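Long-range contacts in RNA-dependent RNA polymerase (Toscana virus, PDB 6QW0), which probably copies and transcribes the viral RNA genome, and carries an N-terminal manganese-binding endonuclease domain that cuts capped host RNA for cap snatching: residues I18-Y24 / V175-L181; P32-Y36 / D48-L54; F77-T82 / L195-F200; G122-E128 / K161-I167. All blocks are in the same frame, centred on the assembly; numbering follows the deposited sequence.

Interaction 1. Residues I18-Y24 / V175-L181; sequences IHPLRRY and VVSNLDL
Y24 lays its ring against L181 and ends in a hydroxyl gripped by two backbone groups: OH donates to L179 O at 2.6 Å, in the carbonyl plane and on a lone pair, and accepts from L181 N at 3.0 Å with an N-H...O angle of 166°. L181 CB sits over one ring face, offset toward the rim. The backbones pair as antiparallel strands, R22 exchanging N-H and C=O with S177, and Y24 with V175. Beyond the strand end N178 takes over: its CG lies between backbone N and carbonyl carbon (chi1 54°), which brings ND2 to H19 O at 2.9 Å, with that oxygen close to the amide plane. The rest of the amide is used by strand 163-171, OD1 accepting from I167 N and ND2 also donating to L165 O. R22, bent at chi3, passes its guanidinium over Y24 OH and reaches D180 OD1 through NH1 at 3.0 Å, a salt bridge met from above the carboxylate plane. One water joins R22 NH2, D180 OD1 and L181 O; another joins P20 O and N178 O. Side-chain amide, phenol and water thus extend the edge pairing of the mixed sheet into the loops, where regular backbone bonds cease.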
# COMPACT_ATOMS: atom_id res chain seq x y z
N ILE A 18 -15.06 5.78 5.23
CA ILE A 18 -14.42 4.47 5.08
C ILE A 18 -15.32 3.62 4.20
O ILE A 18 -16.44 3.27 4.59
CB ILE A 18 -14.15 3.78 6.43
CG1 ILE A 18 -13.50 4.76 7.42
CG2 ILE A 18 -13.22 2.57 6.21
CD1 ILE A 18 -13.27 4.16 8.80
N HIS A 19 -14.83 3.29 2.99
CA HIS A 19 -15.58 2.39 2.12
C HIS A 19 -15.42 0.96 2.64
O HIS A 19 -14.44 0.64 3.30
CB HIS A 19 -15.08 2.49 0.68
CG HIS A 19 -15.39 3.80 0.03
ND1 HIS A 19 -16.51 3.99 -0.75
CD2 HIS A 19 -14.74 4.98 0.06
CE1 HIS A 19 -16.54 5.25 -1.17
NE2 HIS A 19 -15.47 5.87 -0.70
N PRO A 20 -16.41 0.09 2.39
CA PRO A 20 -16.37 -1.27 2.97
C PRO A 20 -15.26 -2.12 2.36
O PRO A 20 -14.98 -2.04 1.17
CB PRO A 20 -17.76 -1.84 2.64
CG PRO A 20 -18.26 -1.00 1.50
CD PRO A 20 -17.67 0.37 1.69
N LEU A 21 -14.63 -2.93 3.21
CA LEU A 21 -13.63 -3.88 2.74
C LEU A 21 -14.28 -4.97 1.91
O LEU A 21 -15.36 -5.47 2.24
CB LEU A 21 -12.88 -4.51 3.92
CG LEU A 21 -12.00 -3.58 4.77
CD1 LEU A 21 -11.64 -4.27 6.06
CD2 LEU A 21 -10.74 -3.09 4.01
N ARG A 22 -13.61 -5.33 0.82
CA ARG A 22 -14.04 -6.39 -0.09
C ARG A 22 -12.95 -7.44 -0.18
O ARG A 22 -11.75 -7.15 -0.08
CB ARG A 22 -14.33 -5.83 -1.49
CG ARG A 22 -15.46 -4.78 -1.50
CD ARG A 22 -15.54 -4.03 -2.83
NE ARG A 22 -15.45 -4.96 -3.95
CZ ARG A 22 -15.45 -4.60 -5.23
NH1 ARG A 22 -15.53 -3.32 -5.57
NH2 ARG A 22 -15.35 -5.53 -6.18
N ARG A 23 -13.37 -8.68 -0.43
CA ARG A 23 -12.43 -9.77 -0.66
C ARG A 23 -12.27 -10.01 -2.15
O ARG A 23 -13.26 -10.09 -2.89
CB ARG A 23 -12.88 -11.06 0.03
CG ARG A 23 -13.10 -10.90 1.52
CD ARG A 23 -12.93 -12.22 2.26
NE ARG A 23 -12.91 -12.01 3.71
CZ ARG A 23 -12.63 -12.95 4.59
NH1 ARG A 23 -12.34 -14.19 4.18
NH2 ARG A 23 -12.63 -12.67 5.88
N TYR A 24 -11.02 -10.11 -2.60
CA TYR A 24 -10.67 -10.35 -3.99
C TYR A 24 -9.83 -11.61 -4.06
O TYR A 24 -8.94 -11.81 -3.23
CB TYR A 24 -9.86 -9.20 -4.57
CG TYR A 24 -10.54 -7.86 -4.65
CD1 TYR A 24 -11.27 -7.51 -5.77
CD2 TYR A 24 -10.42 -6.94 -3.62
CE1 TYR A 24 -11.86 -6.27 -5.88
CE2 TYR A 24 -11.03 -5.69 -3.72
CZ TYR A 24 -11.74 -5.37 -4.86
OH TYR A 24 -12.35 -4.15 -5.00
N VAL A 175 -6.50 -10.43 -2.12
CA VAL A 175 -6.38 -9.11 -1.51
C VAL A 175 -7.68 -8.81 -0.79
O VAL A 175 -8.76 -9.11 -1.30
CB VAL A 175 -6.09 -8.04 -2.59
CG1 VAL A 175 -6.33 -6.65 -2.06
CG2 VAL A 175 -4.67 -8.19 -3.13
N VAL A 176 -7.58 -8.22 0.40
CA VAL A 176 -8.71 -7.58 1.06
C VAL A 176 -8.49 -6.08 0.99
O VAL A 176 -7.46 -5.58 1.47
CB VAL A 176 -8.87 -8.05 2.51
CG1 VAL A 176 -10.04 -7.33 3.17
CG2 VAL A 176 -9.09 -9.56 2.54
N SER A 177 -9.43 -5.36 0.37
CA SER A 177 -9.24 -3.93 0.16
C SER A 177 -10.60 -3.26 0.03
O SER A 177 -11.56 -3.88 -0.44
CB SER A 177 -8.42 -3.65 -1.10
OG SER A 177 -8.17 -2.25 -1.26
N ASN A 178 -10.67 -1.99 0.41
CA ASN A 178 -11.87 -1.21 0.12
C ASN A 178 -11.68 -0.31 -1.11
O ASN A 178 -12.59 0.46 -1.44
CB ASN A 178 -12.34 -0.41 1.35
CG ASN A 178 -11.27 0.47 1.97
OD1 ASN A 178 -10.10 0.40 1.63
ND2 ASN A 178 -11.69 1.31 2.92
N LEU A 179 -10.56 -0.43 -1.81
CA LEU A 179 -10.52 0.10 -3.17
C LEU A 179 -11.32 -0.81 -4.10
O LEU A 179 -11.62 -1.97 -3.78
CB LEU A 179 -9.07 0.21 -3.66
CG LEU A 179 -8.20 1.25 -2.96
CD1 LEU A 179 -6.71 0.96 -3.24
CD2 LEU A 179 -8.57 2.66 -3.40
N ASP A 180 -11.68 -0.28 -5.26
CA ASP A 180 -12.41 -1.02 -6.30
C ASP A 180 -11.39 -1.47 -7.34
O ASP A 180 -11.06 -0.74 -8.28
CB ASP A 180 -13.49 -0.14 -6.90
CG ASP A 180 -14.30 -0.84 -7.98
OD1 ASP A 180 -14.31 -2.09 -8.02
OD2 ASP A 180 -14.91 -0.13 -8.80
N LEU A 181 -10.87 -2.69 -7.18
CA LEU A 181 -9.71 -3.15 -7.94
C LEU A 181 -10.13 -4.07 -9.08
O LEU A 181 -11.05 -4.88 -8.93
CB LEU A 181 -8.74 -3.89 -7.03
CG LEU A 181 -8.17 -3.12 -5.84
CD1 LEU A 181 -7.42 -4.04 -4.91
CD2 LEU A 181 -7.27 -1.96 -6.28
O HOH W 1 -15.15 -0.62 -1.10
O HOH W 2 -13.71 -4.43 -8.72

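Interaction 2. Residues P32-Y36 / D48-L54; sequences PIPAY and DIATSEL
E53 reaches from a 3-10 turn to the backbone of A35. Its CB points toward 32-36, and beyond CG the chain runs extended (chi2 178°) to a carboxylate whose CD comes within 3.9 Å of A35 N. OE1 accepts from A35 N at 2.8 Å, on the syn side and 26° out of the carboxylate plane. The same OE1 lies 3.4 Å from P34 CA and 3.6 Å from A35 CB, and OE2 is a little farther from that CB. A35 is held from its other end as well: its O accepts from A50 N at 2.8 Å, with an N-H...O angle of 171°. A50 is the centre of an inverse gamma turn, and next to it Y36 and I49 form a non-hydrogen-bonded antiparallel pair. P34 packs between I49 and L54. Its CB and CG lie alongside I49 CG2, and its CD meets L54 CD2 at 3.7 Å; L54 CD2 also touches P32 O. Behind this loop stands helix 183-203, with F191 against P34 and E202 bonded to the Y36 hydroxyl. The contact joins the loop leading into edge strand 36-39 to the turn after strand 46-49: a carboxylate takes the A35 N-H, and proline carbons pack beside it.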
# COMPACT_ATOMS: atom_id res chain seq x y z
N PRO A 32 4.29 -17.35 -15.89
CA PRO A 32 5.73 -17.39 -15.63
C PRO A 32 6.11 -16.43 -14.52
O PRO A 32 5.58 -15.33 -14.41
CB PRO A 32 6.36 -16.98 -16.96
CG PRO A 32 5.31 -17.28 -17.99
CD PRO A 32 4.00 -17.02 -17.30
N ILE A 33 7.05 -16.87 -13.69
CA ILE A 33 7.58 -16.10 -12.57
C ILE A 33 9.06 -15.85 -12.87
O ILE A 33 9.78 -16.79 -13.19
CB ILE A 33 7.42 -16.85 -11.23
CG1 ILE A 33 5.96 -17.22 -11.00
CG2 ILE A 33 8.01 -16.05 -10.07
CD1 ILE A 33 5.75 -18.15 -9.81
N PRO A 34 9.53 -14.61 -12.81
CA PRO A 34 10.92 -14.36 -13.24
C PRO A 34 11.94 -14.93 -12.28
O PRO A 34 11.77 -14.92 -11.06
CB PRO A 34 11.01 -12.83 -13.30
CG PRO A 34 10.02 -12.38 -12.24
CD PRO A 34 8.87 -13.38 -12.33
N ALA A 35 13.03 -15.44 -12.86
CA ALA A 35 14.19 -15.84 -12.09
C ALA A 35 14.82 -14.62 -11.41
O ALA A 35 14.62 -13.48 -11.82
CB ALA A 35 15.24 -16.49 -12.99
N TYR A 36 15.58 -14.89 -10.35
CA TYR A 36 16.30 -13.85 -9.63
C TYR A 36 17.66 -14.40 -9.21
O TYR A 36 17.80 -15.59 -8.91
CB TYR A 36 15.52 -13.33 -8.39
CG TYR A 36 14.95 -14.43 -7.51
CD1 TYR A 36 13.69 -14.97 -7.77
CD2 TYR A 36 15.68 -14.97 -6.45
CE1 TYR A 36 13.17 -16.00 -7.00
CE2 TYR A 36 15.16 -16.00 -5.67
CZ TYR A 36 13.91 -16.51 -5.95
OH TYR A 36 13.39 -17.54 -5.19
N ASP A 48 19.20 -9.28 -9.28
CA ASP A 48 18.92 -9.16 -10.71
C ASP A 48 17.72 -10.05 -11.03
O ASP A 48 17.79 -11.27 -10.89
CB ASP A 48 20.13 -9.57 -11.55
CG ASP A 48 19.89 -9.42 -13.06
OD1 ASP A 48 18.80 -8.99 -13.49
OD2 ASP A 48 20.82 -9.75 -13.83
N ILE A 49 16.63 -9.43 -11.47
CA ILE A 49 15.38 -10.14 -11.75
C ILE A 49 15.24 -10.26 -13.26
O ILE A 49 15.40 -9.28 -13.99
CB ILE A 49 14.17 -9.42 -11.12
CG1 ILE A 49 14.33 -9.38 -9.60
CG2 ILE A 49 12.87 -10.11 -11.54
CD1 ILE A 49 13.36 -8.47 -8.90
N ALA A 50 14.96 -11.48 -13.73
CA ALA A 50 14.96 -11.77 -15.17
C ALA A 50 13.63 -11.35 -15.79
O ALA A 50 12.82 -12.16 -16.23
CB ALA A 50 15.26 -13.24 -15.41
N THR A 51 13.42 -10.04 -15.85
CA THR A 51 12.16 -9.53 -16.40
C THR A 51 12.00 -9.88 -17.88
O THR A 51 10.87 -9.85 -18.39
CB THR A 51 12.07 -8.01 -16.18
OG1 THR A 51 13.25 -7.39 -16.70
CG2 THR A 51 11.98 -7.69 -14.69
N SER A 52 13.08 -10.24 -18.57
CA SER A 52 12.96 -10.69 -19.95
C SER A 52 12.13 -11.96 -20.07
O SER A 52 11.61 -12.24 -21.16
CB SER A 52 14.35 -10.93 -20.55
OG SER A 52 15.05 -11.95 -19.85
N GLU A 53 12.00 -12.74 -19.00
CA GLU A 53 11.25 -13.99 -19.08
C GLU A 53 9.74 -13.79 -19.11
O GLU A 53 9.01 -14.74 -19.43
CB GLU A 53 11.61 -14.89 -17.89
CG GLU A 53 13.04 -15.38 -17.90
CD GLU A 53 13.38 -16.23 -16.69
OE1 GLU A 53 12.78 -16.00 -15.62
OE2 GLU A 53 14.27 -17.11 -16.81
N LEU A 54 9.25 -12.60 -18.81
CA LEU A 54 7.81 -12.37 -18.73
C LEU A 54 7.26 -11.96 -20.09
O LEU A 54 7.90 -11.23 -20.85
CB LEU A 54 7.51 -11.31 -17.68
CG LEU A 54 8.23 -11.61 -16.35
CD1 LEU A 54 7.74 -10.69 -15.25
CD2 LEU A 54 8.05 -13.08 -15.93

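Interaction 3. Residues F77-T82 / L195-F200. With MN3 (manganese (III) ion), chain C.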
# COMPACT_ATOMS: atom_id res chain seq x y z
N PHE A 77 11.21 -5.76 3.52
CA PHE A 77 11.38 -6.00 2.09
C PHE A 77 10.09 -6.53 1.47
O PHE A 77 9.68 -6.07 0.40
CB PHE A 77 12.54 -6.96 1.82
CG PHE A 77 12.60 -7.43 0.40
CD1 PHE A 77 13.16 -6.65 -0.59
CD2 PHE A 77 12.05 -8.66 0.04
CE1 PHE A 77 13.19 -7.07 -1.90
CE2 PHE A 77 12.08 -9.09 -1.26
CZ PHE A 77 12.65 -8.30 -2.24
N LYS A 78 9.46 -7.52 2.11
CA LYS A 78 8.25 -8.10 1.52
C LYS A 78 7.19 -7.04 1.32
O LYS A 78 6.56 -6.96 0.26
CB LYS A 78 7.72 -9.24 2.39
CG LYS A 78 8.44 -10.57 2.20
CD LYS A 78 7.80 -11.69 3.02
CE LYS A 78 7.92 -11.42 4.52
NZ LYS A 78 7.30 -12.51 5.32
N HIS A 79 6.99 -6.18 2.32
CA HIS A 79 5.97 -5.14 2.24
C HIS A 79 6.32 -4.13 1.14
O HIS A 79 5.48 -3.82 0.27
CB HIS A 79 5.85 -4.47 3.61
CG HIS A 79 5.01 -3.23 3.66
ND1 HIS A 79 5.47 -2.00 3.22
CD2 HIS A 79 3.78 -3.02 4.16
CE1 HIS A 79 4.53 -1.09 3.42
NE2 HIS A 79 3.50 -1.68 4.00
N ASP A 80 7.55 -3.63 1.15
CA ASP A 80 7.93 -2.56 0.24
C ASP A 80 7.97 -3.05 -1.21
O ASP A 80 7.53 -2.34 -2.11
CB ASP A 80 9.28 -1.98 0.66
CG ASP A 80 9.16 -1.14 1.92
OD1 ASP A 80 8.02 -0.92 2.38
OD2 ASP A 80 10.21 -0.70 2.44
N PHE A 81 8.46 -4.27 -1.44
CA PHE A 81 8.48 -4.79 -2.81
C PHE A 81 7.07 -5.05 -3.32
O PHE A 81 6.76 -4.72 -4.48
CB PHE A 81 9.32 -6.06 -2.89
CG PHE A 81 9.50 -6.60 -4.29
CD1 PHE A 81 8.60 -7.51 -4.82
CD2 PHE A 81 10.57 -6.20 -5.08
CE1 PHE A 81 8.75 -8.01 -6.11
CE2 PHE A 81 10.72 -6.69 -6.37
CZ PHE A 81 9.80 -7.59 -6.88
N THR A 82 6.20 -5.63 -2.49
CA THR A 82 4.86 -5.97 -2.95
C THR A 82 4.15 -4.75 -3.53
O THR A 82 3.53 -4.83 -4.59
CB THR A 82 4.05 -6.55 -1.80
OG1 THR A 82 4.62 -7.80 -1.40
CG2 THR A 82 2.59 -6.74 -2.20
N LEU A 195 6.43 -13.31 -5.27
CA LEU A 195 7.84 -13.23 -5.62
C LEU A 195 8.65 -12.68 -4.45
O LEU A 195 9.77 -13.15 -4.18
CB LEU A 195 8.02 -12.36 -6.86
CG LEU A 195 9.47 -12.18 -7.30
CD1 LEU A 195 10.09 -13.54 -7.64
CD2 LEU A 195 9.53 -11.24 -8.49
N ALA A 196 8.10 -11.69 -3.74
CA ALA A 196 8.79 -11.13 -2.58
C ALA A 196 9.00 -12.18 -1.50
O ALA A 196 10.05 -12.21 -0.86
CB ALA A 196 8.01 -9.94 -2.04
N ARG A 197 8.01 -13.06 -1.30
CA ARG A 197 8.17 -14.14 -0.33
C ARG A 197 9.28 -15.10 -0.75
O ARG A 197 10.06 -15.56 0.09
CB ARG A 197 6.86 -14.91 -0.17
CG ARG A 197 5.80 -14.15 0.62
CD ARG A 197 4.44 -14.79 0.48
NE ARG A 197 4.42 -16.19 0.91
CZ ARG A 197 3.38 -16.76 1.52
NH1 ARG A 197 2.29 -16.06 1.77
NH2 ARG A 197 3.44 -18.04 1.87
N ASP A 198 9.35 -15.43 -2.04
CA ASP A 198 10.42 -16.31 -2.53
C ASP A 198 11.78 -15.68 -2.29
O ASP A 198 12.71 -16.34 -1.81
CB ASP A 198 10.23 -16.61 -4.02
CG ASP A 198 9.12 -17.60 -4.30
OD1 ASP A 198 8.71 -18.36 -3.38
OD2 ASP A 198 8.64 -17.64 -5.46
N ILE A 199 11.92 -14.40 -2.63
CA ILE A 199 13.20 -13.72 -2.46
C ILE A 199 13.55 -13.59 -0.99
O ILE A 199 14.69 -13.83 -0.58
CB ILE A 199 13.16 -12.34 -3.15
CG1 ILE A 199 13.06 -12.51 -4.67
CG2 ILE A 199 14.39 -11.50 -2.78
CD1 ILE A 199 12.74 -11.22 -5.41
N PHE A 200 12.56 -13.24 -0.16
CA PHE A 200 12.82 -13.03 1.26
C PHE A 200 13.32 -14.31 1.93
O PHE A 200 14.18 -14.25 2.81
CB PHE A 200 11.54 -12.54 1.94
CG PHE A 200 11.71 -12.26 3.40
CD1 PHE A 200 12.39 -11.13 3.82
CD2 PHE A 200 11.22 -13.14 4.35
CE1 PHE A 200 12.57 -10.87 5.16
CE2 PHE A 200 11.39 -12.88 5.70
CZ PHE A 200 12.06 -11.75 6.10
MN MN3 C . 2.11 -0.56 5.47
O HOH W 3 3.96 0.21 6.72
O HOH W 4 2.54 -1.99 7.29
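With CG anti to the backbone N in F77 (chi1 169°) and F81 (chi1 -175°), both rings are thrown from helix 77-82 onto residues 195-200 of helix 183-203; F200, with the same first torsion, returns its ring to K78. The two helical segments pack with their axes 9.0 Å apart at 145° between directions, and A196 is a knob in the hole formed by F77, K78, F81 and T82. Its CB lies 3.7 Å from F81 CD1. The small side chain lets the backbones come close, the CA atoms of K78 and A196 being 5.1 Å apart. F77 presents its ring edge to A196 O, and its CE2 meets I199 CG2 at 3.7 Å; F81 reaches L195 CD2 with CZ. K78 bends at chi3 and lays its methylenes across F200, CE standing over one ring face in a CH-pi contact, 4.0 Å from the centroid, while CD touches R197 CG. Between the two segments the contact is apolar; within 77-82, K78 O takes both T82 N and T82 OG1, from opposite faces of its plane. The far side of this helix faces the metal site of the endonuclease, which D114, E128 and the carbonyl of F129 share with H79. D80 OD1 accepts from H79 ND1 near the imidazole plane, which, with the metal bond, helps to fix the ring's rotation and probably makes it a stronger ligand. The second ring nitrogen, NE2, binds manganese at 2.3 Å.

Interaction 4. Residues G122-E128 / K161-I167; sequences GHVYVVE and KPISLYI. With MN3 (manganese (III) ion), chain C.
V124 and V126, followed by Y166, have the largest areas buried where strands 124-131 and 163-171 run parallel, residue beside residue from V124 with I163 to E128 with I167. V124 N donates to P162 O, and V124 O accepts from S164 N. One methyl of V124, CG2, meets K161 CD at 3.8 Å, while its CB faces I163 CG1; the lysine chain goes on extended, and NZ forms a salt bridge with E118. V126 splits its branches between two neighbours: with CG1 anti to the backbone N (chi1 174°), CG1 meets L165 CD1 and CG2 meets I163 CG2, each at 3.8 Å. Its N donates to S164 O, and its O accepts from Y166 N at 2.8 Å. Helix 94-98 lies against this valine face, with F94 on V126 and F98 on V124. On the face of Y125 and Y166, the two tyrosines run alongside each other in the same direction, Y125 CD1 at the edge of the Y166 ring and 3.9 Å from CE2; the H19 ring, from 18-24, meets that of Y166 with the planes nearly parallel. With helix 136-157 as the connection, the pair forms a beta-alpha-beta unit in the core sheet of this PD-(D/E)XK-clan nuclease. The bond E128 N to Y166 O at 2.9 Å holds the strand where E128, bent at chi2, sends OE2 to manganese at 2.2 Å. Regular backbone bonding and apolar packing thus probably hold in place the strand that supplies a carboxylate ligand to the metal.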
# COMPACT_ATOMS: atom_id res chain seq x y z
N GLY A 122 -9.60 19.48 -2.26
CA GLY A 122 -9.48 19.57 -0.82
C GLY A 122 -9.81 18.31 -0.06
O GLY A 122 -10.05 18.39 1.15
N HIS A 123 -9.87 17.17 -0.73
CA HIS A 123 -9.98 15.90 -0.04
C HIS A 123 -8.58 15.35 0.23
O HIS A 123 -7.63 15.67 -0.48
CB HIS A 123 -10.79 14.90 -0.86
CG HIS A 123 -12.26 15.20 -0.92
ND1 HIS A 123 -12.83 15.94 -1.94
CD2 HIS A 123 -13.28 14.85 -0.10
CE1 HIS A 123 -14.13 16.04 -1.73
NE2 HIS A 123 -14.43 15.39 -0.62
N VAL A 124 -8.47 14.53 1.27
CA VAL A 124 -7.22 13.85 1.59
C VAL A 124 -7.48 12.35 1.61
O VAL A 124 -8.44 11.89 2.24
CB VAL A 124 -6.64 14.32 2.93
CG1 VAL A 124 -5.38 13.52 3.26
CG2 VAL A 124 -6.34 15.83 2.89
N TYR A 125 -6.64 11.60 0.92
CA TYR A 125 -6.79 10.15 0.84
C TYR A 125 -5.63 9.52 1.60
O TYR A 125 -4.46 9.81 1.31
CB TYR A 125 -6.86 9.69 -0.61
CG TYR A 125 -8.03 10.31 -1.34
CD1 TYR A 125 -9.29 9.71 -1.32
CD2 TYR A 125 -7.90 11.53 -2.00
CE1 TYR A 125 -10.37 10.30 -1.96
CE2 TYR A 125 -8.98 12.13 -2.64
CZ TYR A 125 -10.21 11.51 -2.62
OH TYR A 125 -11.28 12.10 -3.26
N VAL A 126 -5.95 8.69 2.58
CA VAL A 126 -4.94 8.00 3.39
C VAL A 126 -4.99 6.52 3.00
O VAL A 126 -6.07 5.91 3.02
CB VAL A 126 -5.19 8.20 4.89
CG1 VAL A 126 -4.23 7.36 5.72
CG2 VAL A 126 -5.06 9.69 5.27
N VAL A 127 -3.84 5.96 2.61
CA VAL A 127 -3.78 4.59 2.10
C VAL A 127 -2.74 3.83 2.91
O VAL A 127 -1.62 4.31 3.11
CB VAL A 127 -3.43 4.54 0.60
CG1 VAL A 127 -3.51 3.10 0.10
CG2 VAL A 127 -4.37 5.42 -0.21
N GLU A 128 -3.11 2.64 3.39
CA GLU A 128 -2.18 1.81 4.15
C GLU A 128 -2.11 0.43 3.53
O GLU A 128 -3.16 -0.16 3.22
CB GLU A 128 -2.57 1.72 5.62
CG GLU A 128 -1.66 0.82 6.44
CD GLU A 128 -0.21 1.31 6.52
OE1 GLU A 128 0.08 2.50 6.31
OE2 GLU A 128 0.65 0.47 6.82
N LYS A 161 -9.71 18.71 6.77
CA LYS A 161 -10.04 18.39 5.40
C LYS A 161 -10.66 17.00 5.43
O LYS A 161 -10.18 16.15 6.20
CB LYS A 161 -8.83 18.37 4.46
CG LYS A 161 -8.09 19.71 4.37
CD LYS A 161 -6.74 19.55 3.69
CE LYS A 161 -5.97 20.87 3.70
NZ LYS A 161 -4.50 20.65 3.73
N PRO A 162 -11.67 16.73 4.62
CA PRO A 162 -12.26 15.39 4.60
C PRO A 162 -11.22 14.35 4.20
O PRO A 162 -10.38 14.58 3.33
CB PRO A 162 -13.38 15.50 3.56
CG PRO A 162 -13.01 16.66 2.73
CD PRO A 162 -12.28 17.61 3.61
N ILE A 163 -11.28 13.20 4.86
CA ILE A 163 -10.36 12.10 4.61
C ILE A 163 -11.16 10.87 4.20
O ILE A 163 -12.21 10.58 4.78
CB ILE A 163 -9.51 11.79 5.87
CG1 ILE A 163 -8.56 12.95 6.19
CG2 ILE A 163 -8.72 10.46 5.70
CD1 ILE A 163 -7.85 12.79 7.54
N SER A 164 -10.65 10.12 3.22
CA SER A 164 -11.11 8.76 2.96
C SER A 164 -9.95 7.82 3.28
O SER A 164 -8.82 8.08 2.86
CB SER A 164 -11.56 8.59 1.51
OG SER A 164 -12.71 9.39 1.25
N LEU A 165 -10.23 6.76 4.04
CA LEU A 165 -9.20 5.84 4.52
C LEU A 165 -9.29 4.54 3.74
O LEU A 165 -10.32 3.86 3.80
CB LEU A 165 -9.35 5.57 6.02
CG LEU A 165 -8.43 4.50 6.64
CD1 LEU A 165 -6.96 4.86 6.47
CD2 LEU A 165 -8.77 4.32 8.12
N TYR A 166 -8.21 4.18 3.04
CA TYR A 166 -8.18 2.98 2.20
C TYR A 166 -7.10 2.03 2.68
O TYR A 166 -6.02 2.46 3.10
CB TYR A 166 -7.92 3.33 0.73
CG TYR A 166 -9.10 3.96 0.02
CD1 TYR A 166 -10.24 3.19 -0.30
CD2 TYR A 166 -9.09 5.31 -0.33
CE1 TYR A 166 -11.32 3.75 -0.96
CE2 TYR A 166 -10.17 5.89 -0.98
CZ TYR A 166 -11.28 5.11 -1.28
OH TYR A 166 -12.35 5.67 -1.94
N ILE A 167 -7.38 0.73 2.58
CA ILE A 167 -6.48 -0.33 3.03
C ILE A 167 -6.31 -1.32 1.89
O ILE A 167 -7.28 -1.63 1.20
CB ILE A 167 -7.03 -1.09 4.26
CG1 ILE A 167 -7.48 -0.11 5.35
CG2 ILE A 167 -6.00 -2.08 4.78
CD1 ILE A 167 -6.36 0.66 6.03
MN MN3 C . 2.11 -0.56 5.47
O HOH W 3 3.96 0.21 6.72
O HOH W 4 2.54 -1.99 7.29

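In the fold
Interactions 3 and 4 are buried, interaction 1 partly so, and interaction 2 lies at the surface. Interactions 1 and 4 belong to the same mixed sheet and touch directly, S177 OG and N178 OD1 bonding to the backbone of I167; one is antiparallel and finished by side chains and water, the other parallel and regular. Interactions 2 and 3 meet on helix 183-203, where Y36 and P34 pack on L195, so the small sheet leans on the helix pair. Interaction 3 relies on apolar knob packing, interaction 2 on prolines and one carboxylate. Although the centres of interactions 3 and 4 are about 26 Å apart, both supply ligands to one manganese ion.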